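Local coordinates for protein precorrin-6Y C5,15-methyltransferase (PDB 3HM2) that probably methylates a precorrin intermediate, using S-adenosyl-L-methionine, during cobalamin biosynthesis, this chain being only the C-terminal methyltransferase domain of the longer protein, at residues I18-P23 and V170-V175; W30-G35 and A111-R116; V53-S58 and D89-N94; R64-A69 and I78-G83; L123-V128 and Q134-L139. All coordinates share one frame; numbering follows the deposited sequence.

Interaction 1: residues I18-P23 and V170-V175; sequences ISALAP and VHQWTV
Ala20, near the end of helix 9-21, meets Gln172 and Thr174 of strand 162-176. Gln172 can be followed outward from the strand. Its CB points toward the helix. CG stands opposite the backbone N (chi1 -154°), and the chain runs on extended to CD, so the amide is carried across to the helix. The side chain also rests on Val124 and Phe150. At the tip, OE1 lies 3.5 Å from the methyl CB of Ala20. This is a van der Waals touch and not a hydrogen bond. The other end of the amide, NE2, donates to Asn126 OD1 on the neighbouring strand 122-127. That bond helps to fix which way the amide is turned.

Two residues along, Thr174 points the same way. Its OG1 stands 3.7 Å from the carbonyl oxygen Ala20 O, with no hydrogen bond across. Val124 is shared by both sides, since Ala20, Leu21, Gln172 and Thr174 all touch it. Ser19, on the same helix turn, instead reaches another chain, where its OG bonds to Gln11 of the second subunit. The contact is thus a helix laid on two neighbouring strands. It belongs to the sheet of a class I methyltransferase fold, in which the antiparallel strand 162-176 is inserted between strands 122-127 and 146-157.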
# COMPACT_ATOMS: atom_id res chain seq x y z
N ILE A 18 -19.18 7.50 5.00
CA ILE A 18 -19.95 8.53 5.67
C ILE A 18 -19.21 9.88 5.62
O ILE A 18 -19.76 10.88 5.17
CB ILE A 18 -20.37 8.13 7.10
CG1 ILE A 18 -20.93 6.70 7.12
CG2 ILE A 18 -21.44 9.08 7.62
CD1 ILE A 18 -22.44 6.58 6.80
N SER A 19 -17.95 9.90 6.04
CA SER A 19 -17.19 11.16 6.00
C SER A 19 -17.18 11.80 4.61
O SER A 19 -17.12 13.02 4.49
CB SER A 19 -15.75 10.97 6.49
OG SER A 19 -14.84 10.93 5.39
N ALA A 20 -17.25 10.98 3.57
CA ALA A 20 -17.20 11.46 2.20
C ALA A 20 -18.53 12.05 1.76
O ALA A 20 -18.58 13.03 1.02
CB ALA A 20 -16.77 10.35 1.25
N LEU A 21 -19.62 11.45 2.23
CA LEU A 21 -20.96 11.83 1.80
C LEU A 21 -21.36 13.18 2.37
O LEU A 21 -22.16 13.91 1.78
CB LEU A 21 -21.98 10.76 2.20
CG LEU A 21 -21.87 9.42 1.49
CD1 LEU A 21 -22.53 8.32 2.31
CD2 LEU A 21 -22.48 9.49 0.10
N ALA A 22 -20.80 13.52 3.53
CA ALA A 22 -20.91 14.87 4.07
C ALA A 22 -22.37 15.23 4.35
O ALA A 22 -22.97 16.04 3.64
CB ALA A 22 -20.29 15.88 3.12
N PRO A 23 -22.93 14.63 5.39
CA PRO A 23 -24.35 14.78 5.70
C PRO A 23 -24.66 16.15 6.31
O PRO A 23 -23.97 16.57 7.23
CB PRO A 23 -24.61 13.68 6.72
CG PRO A 23 -23.60 12.63 6.40
CD PRO A 23 -22.38 13.38 5.94
N VAL A 170 -9.94 -0.38 -2.13
CA VAL A 170 -11.30 0.10 -2.31
C VAL A 170 -11.16 1.45 -2.94
O VAL A 170 -10.36 2.27 -2.48
CB VAL A 170 -12.00 0.24 -0.96
CG1 VAL A 170 -13.27 1.07 -1.11
CG2 VAL A 170 -12.29 -1.14 -0.37
N HIS A 171 -11.90 1.68 -4.01
CA HIS A 171 -11.83 2.95 -4.69
C HIS A 171 -13.09 3.72 -4.45
O HIS A 171 -14.19 3.16 -4.37
CB HIS A 171 -11.49 2.80 -6.18
CG HIS A 171 -10.09 2.31 -6.41
ND1 HIS A 171 -9.71 1.01 -6.16
CD2 HIS A 171 -8.97 2.98 -6.76
CE1 HIS A 171 -8.42 0.89 -6.39
NE2 HIS A 171 -7.95 2.07 -6.76
N GLN A 172 -12.89 5.02 -4.26
CA GLN A 172 -13.98 5.88 -3.87
C GLN A 172 -13.99 7.11 -4.71
O GLN A 172 -13.02 7.88 -4.77
CB GLN A 172 -13.91 6.25 -2.38
CG GLN A 172 -15.25 6.59 -1.81
CD GLN A 172 -15.23 6.64 -0.31
OE1 GLN A 172 -14.82 7.64 0.29
NE2 GLN A 172 -15.68 5.55 0.31
N TRP A 173 -15.12 7.29 -5.36
CA TRP A 173 -15.39 8.49 -6.11
C TRP A 173 -16.38 9.34 -5.32
O TRP A 173 -17.47 8.88 -4.98
CB TRP A 173 -15.91 8.10 -7.51
CG TRP A 173 -15.96 9.23 -8.45
CD1 TRP A 173 -15.04 10.23 -8.59
CD2 TRP A 173 -17.00 9.50 -9.39
NE1 TRP A 173 -15.45 11.12 -9.55
CE2 TRP A 173 -16.65 10.69 -10.06
CE3 TRP A 173 -18.20 8.87 -9.71
CZ2 TRP A 173 -17.45 11.25 -11.05
CZ3 TRP A 173 -18.99 9.42 -10.70
CH2 TRP A 173 -18.61 10.61 -11.36
N THR A 174 -15.96 10.55 -4.96
CA THR A 174 -16.88 11.55 -4.44
C THR A 174 -16.93 12.79 -5.34
O THR A 174 -15.91 13.29 -5.81
CB THR A 174 -16.53 11.99 -3.05
OG1 THR A 174 -17.56 12.86 -2.58
CG2 THR A 174 -15.26 12.78 -3.06
N VAL A 175 -18.13 13.30 -5.56
CA VAL A 175 -18.32 14.38 -6.51
C VAL A 175 -19.46 15.37 -6.11
O VAL A 175 -20.29 15.08 -5.22
CB VAL A 175 -18.47 13.77 -7.95
CG1 VAL A 175 -19.67 12.82 -8.02
CG2 VAL A 175 -18.50 14.85 -9.05

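Interaction 2: residues W30-G35 and A111-R116; sequences WDIGGG and AAAWKR
Trp30 and Ala113 mark the nearest backbone approach, 8.5 Å from CA to CA, between the end of strand 27-32 and the end of helix 109-115. Side chains bridge that gap. The main pair is Trp30 and Arg116. The two side chains cross at about a right angle, and the planes of indole and guanidinium are 73° apart. The six-membered end of the indole is driven edge-first at the guanidinium. Atom CH2 of Trp30 sits over the centre of one guanidinium face, 3.8 Å from Arg116 CZ. Seen from the indole, the guanidinium is at the ring edge and not over the ring face. The aliphatic part of Arg116 takes part too, with CG 3.9 Å from Trp30 CZ3. Arg116 can touch with both parts because its chain is bent twice, at chi2 (-71°) and chi3 (-49°), and folds back round the ring edge. Its NH2 donates to Val91 O, which helps to hold the guanidinium in place.

A second, purely apolar touch joins Ile32 CD1 to Ala113 CB at 4.0 Å. Beyond Ile32 the chain enters the glycine-rich turn Gly33 to Gly35. This is consistent with the cofactor-binding loop that follows the first strand in class I methyltransferases. The contact packs helix 109-115 on one side of the sheet. Phe88 stacks on the Trp30 ring, Phe55 of strand 50-55 meets it edge-to-face, and Ile98 of strand 97-100 touches both Trp30 and Ile32.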
# COMPACT_ATOMS: atom_id res chain seq x y z
N TRP A 30 -29.90 8.68 -1.33
CA TRP A 30 -30.16 7.40 -1.98
C TRP A 30 -28.96 6.51 -1.73
O TRP A 30 -27.84 6.80 -2.15
CB TRP A 30 -30.43 7.53 -3.48
CG TRP A 30 -31.83 8.00 -3.78
CD1 TRP A 30 -32.76 8.49 -2.88
CD2 TRP A 30 -32.46 8.05 -5.07
NE1 TRP A 30 -33.93 8.83 -3.55
CE2 TRP A 30 -33.77 8.57 -4.89
CE3 TRP A 30 -32.05 7.70 -6.37
CZ2 TRP A 30 -34.63 8.77 -5.95
CZ3 TRP A 30 -32.93 7.89 -7.42
CH2 TRP A 30 -34.20 8.40 -7.20
N ASP A 31 -29.20 5.41 -1.03
CA ASP A 31 -28.17 4.40 -0.81
C ASP A 31 -28.43 3.15 -1.65
O ASP A 31 -29.28 2.33 -1.31
CB ASP A 31 -28.08 4.02 0.67
CG ASP A 31 -27.64 2.59 0.88
OD1 ASP A 31 -27.02 2.01 -0.04
OD2 ASP A 31 -27.91 2.04 1.97
N ILE A 32 -27.70 3.02 -2.75
CA ILE A 32 -28.01 2.01 -3.76
C ILE A 32 -26.90 0.96 -3.85
O ILE A 32 -25.72 1.30 -3.82
CB ILE A 32 -28.22 2.64 -5.15
CG1 ILE A 32 -29.00 3.95 -5.02
CG2 ILE A 32 -28.94 1.67 -6.07
CD1 ILE A 32 -28.57 5.01 -6.01
N GLY A 33 -27.29 -0.30 -3.95
CA GLY A 33 -26.37 -1.35 -4.34
C GLY A 33 -25.87 -2.16 -3.16
O GLY A 33 -26.52 -2.21 -2.11
N GLY A 34 -24.72 -2.79 -3.32
CA GLY A 34 -24.24 -3.78 -2.37
C GLY A 34 -24.65 -3.45 -0.95
O GLY A 34 -24.41 -2.34 -0.46
N GLY A 35 -25.26 -4.41 -0.27
CA GLY A 35 -25.52 -4.30 1.15
C GLY A 35 -26.31 -3.05 1.50
O GLY A 35 -25.96 -2.33 2.44
N ALA A 111 -26.81 5.72 -14.82
CA ALA A 111 -27.40 6.75 -15.65
C ALA A 111 -28.75 7.07 -15.03
O ALA A 111 -29.08 8.22 -14.77
CB ALA A 111 -27.54 6.29 -17.08
N ALA A 112 -29.49 6.03 -14.72
CA ALA A 112 -30.74 6.20 -14.00
C ALA A 112 -30.53 6.96 -12.66
O ALA A 112 -30.99 8.08 -12.49
CB ALA A 112 -31.36 4.86 -13.76
N ALA A 113 -29.85 6.35 -11.71
CA ALA A 113 -29.59 7.08 -10.48
C ALA A 113 -29.28 8.52 -10.83
O ALA A 113 -29.77 9.44 -10.18
CB ALA A 113 -28.44 6.45 -9.71
N TRP A 114 -28.50 8.72 -11.89
CA TRP A 114 -27.88 10.00 -12.19
C TRP A 114 -28.85 11.07 -12.68
O TRP A 114 -28.79 12.23 -12.25
CB TRP A 114 -26.79 9.79 -13.21
CG TRP A 114 -26.02 11.01 -13.57
CD1 TRP A 114 -26.00 11.63 -14.78
CD2 TRP A 114 -25.13 11.74 -12.73
NE1 TRP A 114 -25.15 12.71 -14.75
CE2 TRP A 114 -24.60 12.80 -13.50
CE3 TRP A 114 -24.72 11.61 -11.40
CZ2 TRP A 114 -23.69 13.71 -12.99
CZ3 TRP A 114 -23.80 12.51 -10.90
CH2 TRP A 114 -23.30 13.55 -11.69
N LYS A 115 -29.73 10.68 -13.59
CA LYS A 115 -30.70 11.61 -14.15
C LYS A 115 -31.43 12.31 -13.00
O LYS A 115 -31.96 13.42 -13.14
CB LYS A 115 -31.70 10.85 -15.04
CG LYS A 115 -32.92 10.32 -14.26
CD LYS A 115 -33.61 9.10 -14.88
CE LYS A 115 -33.51 7.85 -13.99
NZ LYS A 115 -34.52 7.79 -12.90
N ARG A 116 -31.45 11.65 -11.84
CA ARG A 116 -32.31 12.08 -10.75
C ARG A 116 -31.62 13.13 -9.88
O ARG A 116 -32.26 13.83 -9.10
CB ARG A 116 -32.81 10.88 -9.93
CG ARG A 116 -33.68 9.88 -10.69
CD ARG A 116 -35.06 10.44 -11.04
NE ARG A 116 -35.70 11.03 -9.86
CZ ARG A 116 -36.69 10.49 -9.17
NH1 ARG A 116 -37.23 9.33 -9.55
NH2 ARG A 116 -37.16 11.11 -8.10

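Interaction 3: residues V53-S58 and D89-N94; sequences VCFEIS and DDVPDN
Phe55 and Val91 approach from opposite directions, one from the end of strand 50-55, the other from the loop before strand 97-100. The Phe55 ring is placed by chi1 of -73°, which sets CG opposite the carbonyl carbon and swings the far end of the ring to the loop. Its CZ lies 3.8 Å from Val91 CG2, and CE2 is almost as near. The methyl meets the ring at a slant. In Val91, CG1 stands opposite the backbone N (chi1 -168°) and CG2 opposite the carbonyl carbon. CG2 goes to Phe55, while CG1 reaches Val53 CG1 at 4.3 Å. One valine thus spans two alternate residues of the strand.

Past the strand, the chain turns at Glu56. Its carboxylate curls toward the backbone just ahead, and OE2 accepts from Ser58 N at 3.0 Å through its anti lone pair. The bond is fairly straight, at 165°. Ser58 OG then caps helix 59-70 by bonding to Arg61 N. An acidic residue at the end of this strand often holds the cofactor ribose in relatives. The loop contact itself is wholly apolar and buried, so it rests on shape and exclusion of water, not on directed bonds.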
# COMPACT_ATOMS: atom_id res chain seq x y z
N VAL A 53 -32.97 6.82 1.56
CA VAL A 53 -33.69 5.90 0.68
C VAL A 53 -32.82 4.69 0.30
O VAL A 53 -31.63 4.81 -0.08
CB VAL A 53 -34.33 6.57 -0.57
CG1 VAL A 53 -35.08 5.54 -1.39
CG2 VAL A 53 -35.27 7.69 -0.16
N CYS A 54 -33.44 3.52 0.44
CA CYS A 54 -32.81 2.22 0.25
C CYS A 54 -33.41 1.48 -0.94
O CYS A 54 -34.60 1.59 -1.23
CB CYS A 54 -32.98 1.41 1.54
SG CYS A 54 -31.77 1.84 2.85
N PHE A 55 -32.58 0.72 -1.64
CA PHE A 55 -32.99 0.02 -2.86
C PHE A 55 -32.45 -1.42 -2.84
O PHE A 55 -31.33 -1.69 -3.28
CB PHE A 55 -32.50 0.77 -4.12
CG PHE A 55 -33.26 2.07 -4.43
CD1 PHE A 55 -32.75 3.31 -4.04
CD2 PHE A 55 -34.45 2.06 -5.13
CE1 PHE A 55 -33.43 4.50 -4.33
CE2 PHE A 55 -35.12 3.23 -5.43
CZ PHE A 55 -34.61 4.46 -5.02
N GLU A 56 -33.26 -2.34 -2.32
CA GLU A 56 -32.88 -3.75 -2.20
C GLU A 56 -33.84 -4.64 -3.01
O GLU A 56 -35.06 -4.49 -2.96
CB GLU A 56 -32.85 -4.15 -0.72
CG GLU A 56 -32.77 -5.65 -0.44
CD GLU A 56 -31.48 -6.29 -0.90
OE1 GLU A 56 -30.40 -5.74 -0.56
OE2 GLU A 56 -31.52 -7.33 -1.59
N ILE A 57 -33.29 -5.59 -3.75
CA ILE A 57 -34.10 -6.50 -4.54
C ILE A 57 -34.86 -7.57 -3.73
O ILE A 57 -36.04 -7.85 -4.03
CB ILE A 57 -33.23 -7.16 -5.63
CG1 ILE A 57 -33.56 -8.65 -5.76
CG2 ILE A 57 -31.75 -6.94 -5.32
CD1 ILE A 57 -32.54 -9.45 -6.55
N SER A 58 -34.20 -8.13 -2.70
CA SER A 58 -34.68 -9.30 -1.92
C SER A 58 -35.81 -8.97 -0.95
O SER A 58 -35.64 -8.11 -0.10
CB SER A 58 -33.50 -9.89 -1.11
OG SER A 58 -33.86 -11.00 -0.31
N ASP A 89 -38.12 4.77 -10.27
CA ASP A 89 -39.36 5.22 -10.92
C ASP A 89 -40.57 5.34 -9.98
O ASP A 89 -41.60 5.90 -10.37
CB ASP A 89 -39.71 4.28 -12.08
CG ASP A 89 -38.99 4.66 -13.38
OD1 ASP A 89 -38.71 5.86 -13.58
OD2 ASP A 89 -38.73 3.74 -14.20
N ASP A 90 -40.45 4.82 -8.77
CA ASP A 90 -41.57 4.89 -7.83
C ASP A 90 -41.22 5.71 -6.58
O ASP A 90 -42.02 5.80 -5.64
CB ASP A 90 -42.06 3.50 -7.46
CG ASP A 90 -43.59 3.41 -7.43
OD1 ASP A 90 -44.24 4.48 -7.51
OD2 ASP A 90 -44.13 2.28 -7.35
N VAL A 91 -40.03 6.30 -6.58
CA VAL A 91 -39.64 7.23 -5.54
C VAL A 91 -39.62 8.64 -6.13
O VAL A 91 -38.75 8.98 -6.95
CB VAL A 91 -38.30 6.87 -4.92
CG1 VAL A 91 -38.08 7.69 -3.68
CG2 VAL A 91 -38.27 5.38 -4.61
N PRO A 92 -40.59 9.46 -5.69
CA PRO A 92 -41.03 10.71 -6.30
C PRO A 92 -40.06 11.90 -6.13
O PRO A 92 -39.86 12.64 -7.08
CB PRO A 92 -42.36 10.99 -5.57
CG PRO A 92 -42.58 9.87 -4.61
CD PRO A 92 -41.27 9.21 -4.40
N ASP A 93 -39.48 12.09 -4.95
CA ASP A 93 -38.68 13.28 -4.68
C ASP A 93 -37.23 13.03 -5.03
O ASP A 93 -36.71 11.96 -4.72
CB ASP A 93 -38.78 13.63 -3.18
CG ASP A 93 -40.16 14.07 -2.76
OD1 ASP A 93 -40.90 14.63 -3.60
OD2 ASP A 93 -40.52 13.87 -1.58
N ASN A 94 -36.57 14.01 -5.63
CA ASN A 94 -35.17 13.85 -6.05
C ASN A 94 -34.25 13.77 -4.85
O ASN A 94 -34.36 14.63 -3.97
CB ASN A 94 -34.70 15.04 -6.85
CG ASN A 94 -35.02 14.93 -8.31
OD1 ASN A 94 -35.07 15.92 -9.02
ND2 ASN A 94 -35.22 13.71 -8.77

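Interaction 4: residues R64-A69 and I78-G83; sequences RILSNA and IAVQQG
Val80 and Ile78, two residues apart on strand 78-81, both direct their side chains at helix 59-70. Ile65, Leu66 and Ala69 answer from the helix. The short helix and strand axes run antiparallel, at 171°, and come within 9.0 Å of each other. Val80 splits its two methyls between neighbouring helix residues. Its CG1 touches Ile65 CD1 at 3.8 Å, and CG2 touches Leu66 CB at 3.9 Å. The Ile65 and Val80 side chains pass at a slant. Ile65 gets there with the very end of its chain, because CG1 lies opposite the carbonyl carbon and the chain then extends to CD1 (chi2 171°).

Ile78 works with one branch. Its CG2 sits between the backbone N and the carbonyl carbon, and there it meets two partners. Ala69 CB is 3.8 Å from it, and Leu66 CD1 is 4.0 Å from it. Leu66 therefore spans both strand residues, with its root against Val80 and a branch tip against Ile78. All four touches are between carbon atoms, and no hydrogen bond crosses. Glu60 and Glu63, on the same helix, bind magnesium in this protein, though no metal is bound to this chain; the Glu63 side chain is about 7 Å from that of Leu66.

The contact closes the beta-alpha-beta unit of strand 50-55, helix 59-70 and strand 78-81. Helix 38-44 packs alongside, with Ile41 on Ile65 and Ala69, and Ala40 and Leu44 on Ile78. Strand 50-55 pairs in parallel with strand 78-81, and its Cys54 touches both Ile78 and Val80.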
# COMPACT_ATOMS: atom_id res chain seq x y z
N ARG A 64 -35.04 -7.01 6.79
CA ARG A 64 -33.98 -6.93 7.81
C ARG A 64 -33.31 -5.54 7.93
O ARG A 64 -32.77 -5.19 8.98
CB ARG A 64 -32.92 -8.01 7.56
CG ARG A 64 -31.72 -7.94 8.48
CD ARG A 64 -31.90 -8.77 9.74
NE ARG A 64 -30.73 -8.67 10.61
CZ ARG A 64 -30.46 -9.50 11.62
NH1 ARG A 64 -31.29 -10.50 11.89
NH2 ARG A 64 -29.37 -9.32 12.35
N ILE A 65 -33.34 -4.75 6.85
CA ILE A 65 -32.83 -3.39 6.87
C ILE A 65 -33.73 -2.54 7.76
O ILE A 65 -33.27 -1.85 8.67
CB ILE A 65 -32.85 -2.76 5.47
CG1 ILE A 65 -32.14 -3.65 4.46
CG2 ILE A 65 -32.20 -1.41 5.50
CD1 ILE A 65 -32.34 -3.17 3.03
N LEU A 66 -35.03 -2.60 7.48
CA LEU A 66 -36.01 -1.82 8.24
C LEU A 66 -36.08 -2.29 9.69
O LEU A 66 -36.26 -1.49 10.60
CB LEU A 66 -37.39 -1.92 7.59
CG LEU A 66 -38.53 -1.22 8.32
CD1 LEU A 66 -38.41 0.29 8.20
CD2 LEU A 66 -39.88 -1.69 7.79
N SER A 67 -35.93 -3.60 9.89
CA SER A 67 -35.82 -4.16 11.23
C SER A 67 -34.75 -3.45 12.04
O SER A 67 -34.95 -3.13 13.21
CB SER A 67 -35.53 -5.66 11.16
OG SER A 67 -36.48 -6.40 11.91
N ASN A 68 -33.60 -3.20 11.41
CA ASN A 68 -32.46 -2.60 12.10
C ASN A 68 -32.60 -1.09 12.23
O ASN A 68 -32.08 -0.49 13.17
CB ASN A 68 -31.16 -2.95 11.37
CG ASN A 68 -30.66 -4.34 11.70
OD1 ASN A 68 -31.18 -5.00 12.60
ND2 ASN A 68 -29.65 -4.80 10.97
N ALA A 69 -33.31 -0.48 11.29
CA ALA A 69 -33.63 0.94 11.37
C ALA A 69 -34.56 1.23 12.55
O ALA A 69 -34.36 2.20 13.28
CB ALA A 69 -34.26 1.42 10.07
N ILE A 78 -36.53 6.37 7.19
CA ILE A 78 -36.00 5.52 6.14
C ILE A 78 -37.17 4.93 5.37
O ILE A 78 -38.15 4.50 5.96
CB ILE A 78 -35.12 4.38 6.72
CG1 ILE A 78 -34.18 3.83 5.65
CG2 ILE A 78 -35.99 3.29 7.26
CD1 ILE A 78 -33.04 3.06 6.17
N ALA A 79 -37.08 4.98 4.04
CA ALA A 79 -37.92 4.12 3.22
C ALA A 79 -37.04 3.01 2.64
O ALA A 79 -35.92 3.28 2.22
CB ALA A 79 -38.56 4.89 2.11
N VAL A 80 -37.55 1.78 2.64
CA VAL A 80 -36.86 0.67 2.00
C VAL A 80 -37.58 0.22 0.73
O VAL A 80 -38.58 -0.49 0.80
CB VAL A 80 -36.72 -0.53 2.95
CG1 VAL A 80 -35.66 -1.50 2.43
CG2 VAL A 80 -36.37 -0.06 4.35
N GLN A 81 -37.07 0.65 -0.42
CA GLN A 81 -37.65 0.26 -1.70
C GLN A 81 -36.97 -0.98 -2.26
O GLN A 81 -36.13 -1.59 -1.60
CB GLN A 81 -37.56 1.42 -2.70
CG GLN A 81 -38.00 2.76 -2.14
CD GLN A 81 -39.50 2.85 -1.98
OE1 GLN A 81 -40.25 2.07 -2.57
NE2 GLN A 81 -39.95 3.81 -1.18
N GLN A 82 -37.33 -1.34 -3.49
CA GLN A 82 -36.68 -2.44 -4.18
C GLN A 82 -35.54 -1.94 -5.07
O GLN A 82 -35.08 -0.81 -4.92
CB GLN A 82 -37.69 -3.23 -5.02
CG GLN A 82 -38.79 -3.88 -4.21
CD GLN A 82 -39.97 -4.31 -5.07
OE1 GLN A 82 -41.02 -3.67 -5.07
NE2 GLN A 82 -39.80 -5.40 -5.80
N GLY A 83 -35.09 -2.79 -5.99
CA GLY A 83 -33.89 -2.52 -6.75
C GLY A 83 -34.07 -1.40 -7.76
O GLY A 83 -35.07 -1.36 -8.48

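Interaction 5: residues L123-V128 and Q134-L139; sequences LVANAV and QMLWAL
Leu136 is turned onto Ala125 and Ala127 by a chi1 of -62°, with CG opposite the carbonyl carbon, and a chi2 of 169°. These torsions aim the fork of the leucine at strand 122-127. One methyl goes to each alanine. CD1 meets Ala127 CB at 3.7 Å, and CD2 meets Ala125 CB at 3.8 Å. The branch point CG also comes to 4.1 Å from Ala127 CB. The side chain thus lies across two alternate residues on one side of the strand. The nearest backbone approach is 7.7 Å, from Ala127 CA to Leu136 CA.

Strand 122-127 is the fifth strand of the class I methyltransferase sheet and pairs with the antiparallel strand 162-176. Helix 130-143 follows it directly in the chain and folds back on it. The alternation of the strand separates its two faces. Ala125 and Ala127 point to this helix. Val124, just before Ala125, turns the other way and packs on Ala20 and Leu21 of helix 9-21. Asn126, between the two alanines, also points away from helix 130-143.

Within the helix, Met135, a selenomethionine in the model, has a carbonyl oxygen that accepts from two backbone donors, Ala138 N and Leu139 N, both at 2.9 Å. Leu136 is buried from other directions as well. Leu104 from a loop touches it together with both alanines, and His171 and Trp173 of strand 162-176 close in beside it. On the outer side of the helix, Gln134 and Trp137 pack on Trp137 and Gln134 of the third subunit.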
# COMPACT_ATOMS: atom_id res chain seq x y z
N LEU A 123 -22.58 12.68 -5.20
CA LEU A 123 -22.51 11.20 -5.19
C LEU A 123 -21.13 10.63 -4.85
O LEU A 123 -20.13 10.96 -5.50
CB LEU A 123 -22.98 10.58 -6.51
CG LEU A 123 -23.13 9.05 -6.45
CD1 LEU A 123 -24.21 8.56 -7.44
CD2 LEU A 123 -21.79 8.30 -6.63
N VAL A 124 -21.10 9.72 -3.87
CA VAL A 124 -19.90 9.01 -3.50
C VAL A 124 -20.06 7.54 -3.82
O VAL A 124 -21.03 6.92 -3.41
CB VAL A 124 -19.64 9.21 -2.03
CG1 VAL A 124 -18.15 9.07 -1.73
CG2 VAL A 124 -20.12 10.60 -1.65
N ALA A 125 -19.13 6.99 -4.59
CA ALA A 125 -19.19 5.58 -5.01
C ALA A 125 -17.97 4.75 -4.58
O ALA A 125 -16.90 5.28 -4.35
CB ALA A 125 -19.41 5.48 -6.52
N ASN A 126 -18.18 3.44 -4.45
CA ASN A 126 -17.16 2.51 -4.04
C ASN A 126 -16.98 1.47 -5.08
O ASN A 126 -17.96 0.98 -5.65
CB ASN A 126 -17.55 1.77 -2.78
CG ASN A 126 -17.15 2.50 -1.55
OD1 ASN A 126 -16.74 3.66 -1.62
ND2 ASN A 126 -17.25 1.84 -0.41
N ALA A 127 -15.72 1.10 -5.29
CA ALA A 127 -15.34 0.09 -6.25
C ALA A 127 -14.37 -0.80 -5.52
O ALA A 127 -13.68 -0.34 -4.63
CB ALA A 127 -14.65 0.72 -7.49
N VAL A 128 -14.27 -2.05 -5.93
CA VAL A 128 -13.47 -3.00 -5.17
C VAL A 128 -12.75 -3.91 -6.14
O VAL A 128 -11.94 -4.74 -5.75
CB VAL A 128 -14.41 -3.82 -4.31
CG1 VAL A 128 -15.46 -4.42 -5.21
CG2 VAL A 128 -13.65 -4.89 -3.54
N GLN A 134 -12.03 1.13 -13.07
CA GLN A 134 -11.72 1.84 -14.31
C GLN A 134 -12.96 2.60 -14.82
O GLN A 134 -12.86 3.52 -15.64
CB GLN A 134 -11.18 0.89 -15.37
CG GLN A 134 -10.24 -0.20 -14.88
CD GLN A 134 -9.85 -1.14 -16.00
OE1 GLN A 134 -10.33 -2.27 -16.10
NE2 GLN A 134 -8.99 -0.64 -16.88
N MSE A 135 -14.12 2.21 -14.32
CA MSE A 135 -15.37 2.90 -14.59
C MSE A 135 -15.49 4.21 -13.78
O MSE A 135 -15.94 5.23 -14.31
CB MSE A 135 -16.53 1.95 -14.27
CG MSE A 135 -17.88 2.60 -14.01
SE MSE A 135 -18.90 2.75 -15.66
CE MSE A 135 -20.69 3.02 -14.90
N LEU A 136 -15.11 4.19 -12.50
CA LEU A 136 -15.08 5.44 -11.74
C LEU A 136 -14.23 6.44 -12.53
O LEU A 136 -14.46 7.65 -12.49
CB LEU A 136 -14.48 5.26 -10.34
CG LEU A 136 -15.00 4.37 -9.21
CD1 LEU A 136 -13.92 4.30 -8.11
CD2 LEU A 136 -16.34 4.83 -8.62
N TRP A 137 -13.23 5.92 -13.25
CA TRP A 137 -12.21 6.75 -13.89
C TRP A 137 -12.78 7.37 -15.15
O TRP A 137 -12.28 8.37 -15.64
CB TRP A 137 -10.94 5.93 -14.22
CG TRP A 137 -10.01 5.78 -13.05
CD1 TRP A 137 -9.64 4.61 -12.43
CD2 TRP A 137 -9.35 6.83 -12.34
NE1 TRP A 137 -8.78 4.88 -11.38
CE2 TRP A 137 -8.60 6.24 -11.30
CE3 TRP A 137 -9.30 8.23 -12.49
CZ2 TRP A 137 -7.81 7.00 -10.42
CZ3 TRP A 137 -8.52 8.99 -11.60
CH2 TRP A 137 -7.79 8.36 -10.59
N ALA A 138 -13.84 6.75 -15.67
CA ALA A 138 -14.46 7.19 -16.90
C ALA A 138 -15.57 8.18 -16.57
O ALA A 138 -15.72 9.22 -17.23
CB ALA A 138 -15.02 5.99 -17.63
N LEU A 139 -16.36 7.86 -15.55
CA LEU A 139 -17.37 8.78 -15.04
C LEU A 139 -16.73 9.98 -14.36
O LEU A 139 -17.30 11.07 -14.33
CB LEU A 139 -18.31 8.06 -14.07
CG LEU A 139 -18.96 6.78 -14.58
CD1 LEU A 139 -19.66 6.04 -13.45
CD2 LEU A 139 -19.94 7.09 -15.70

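How the interactions relate
All five contacts reach the same sheet. Interactions 1 and 5 use the neighbouring strands 162-176 and 122-127, and probable hydrogen bonds join them, such as Ala127 N to His171 O at 2.7 Å. Interactions 2 and 3 have centres 9 Å apart and touch. So do interactions 3 and 4, at 10 Å, where Gln81 N probably bonds to Cys54 O at 2.8 Å. Interactions 4 and 5 lie farthest apart, 25 Å between centres. Interaction 4 is near metal-binding glutamates of helix 59-70, unoccupied in this chain. Acetic acid, probably from the crystallisation liquor, is bound about 3 Å from the Val53 side chain and about 5 Å from that of Trp30.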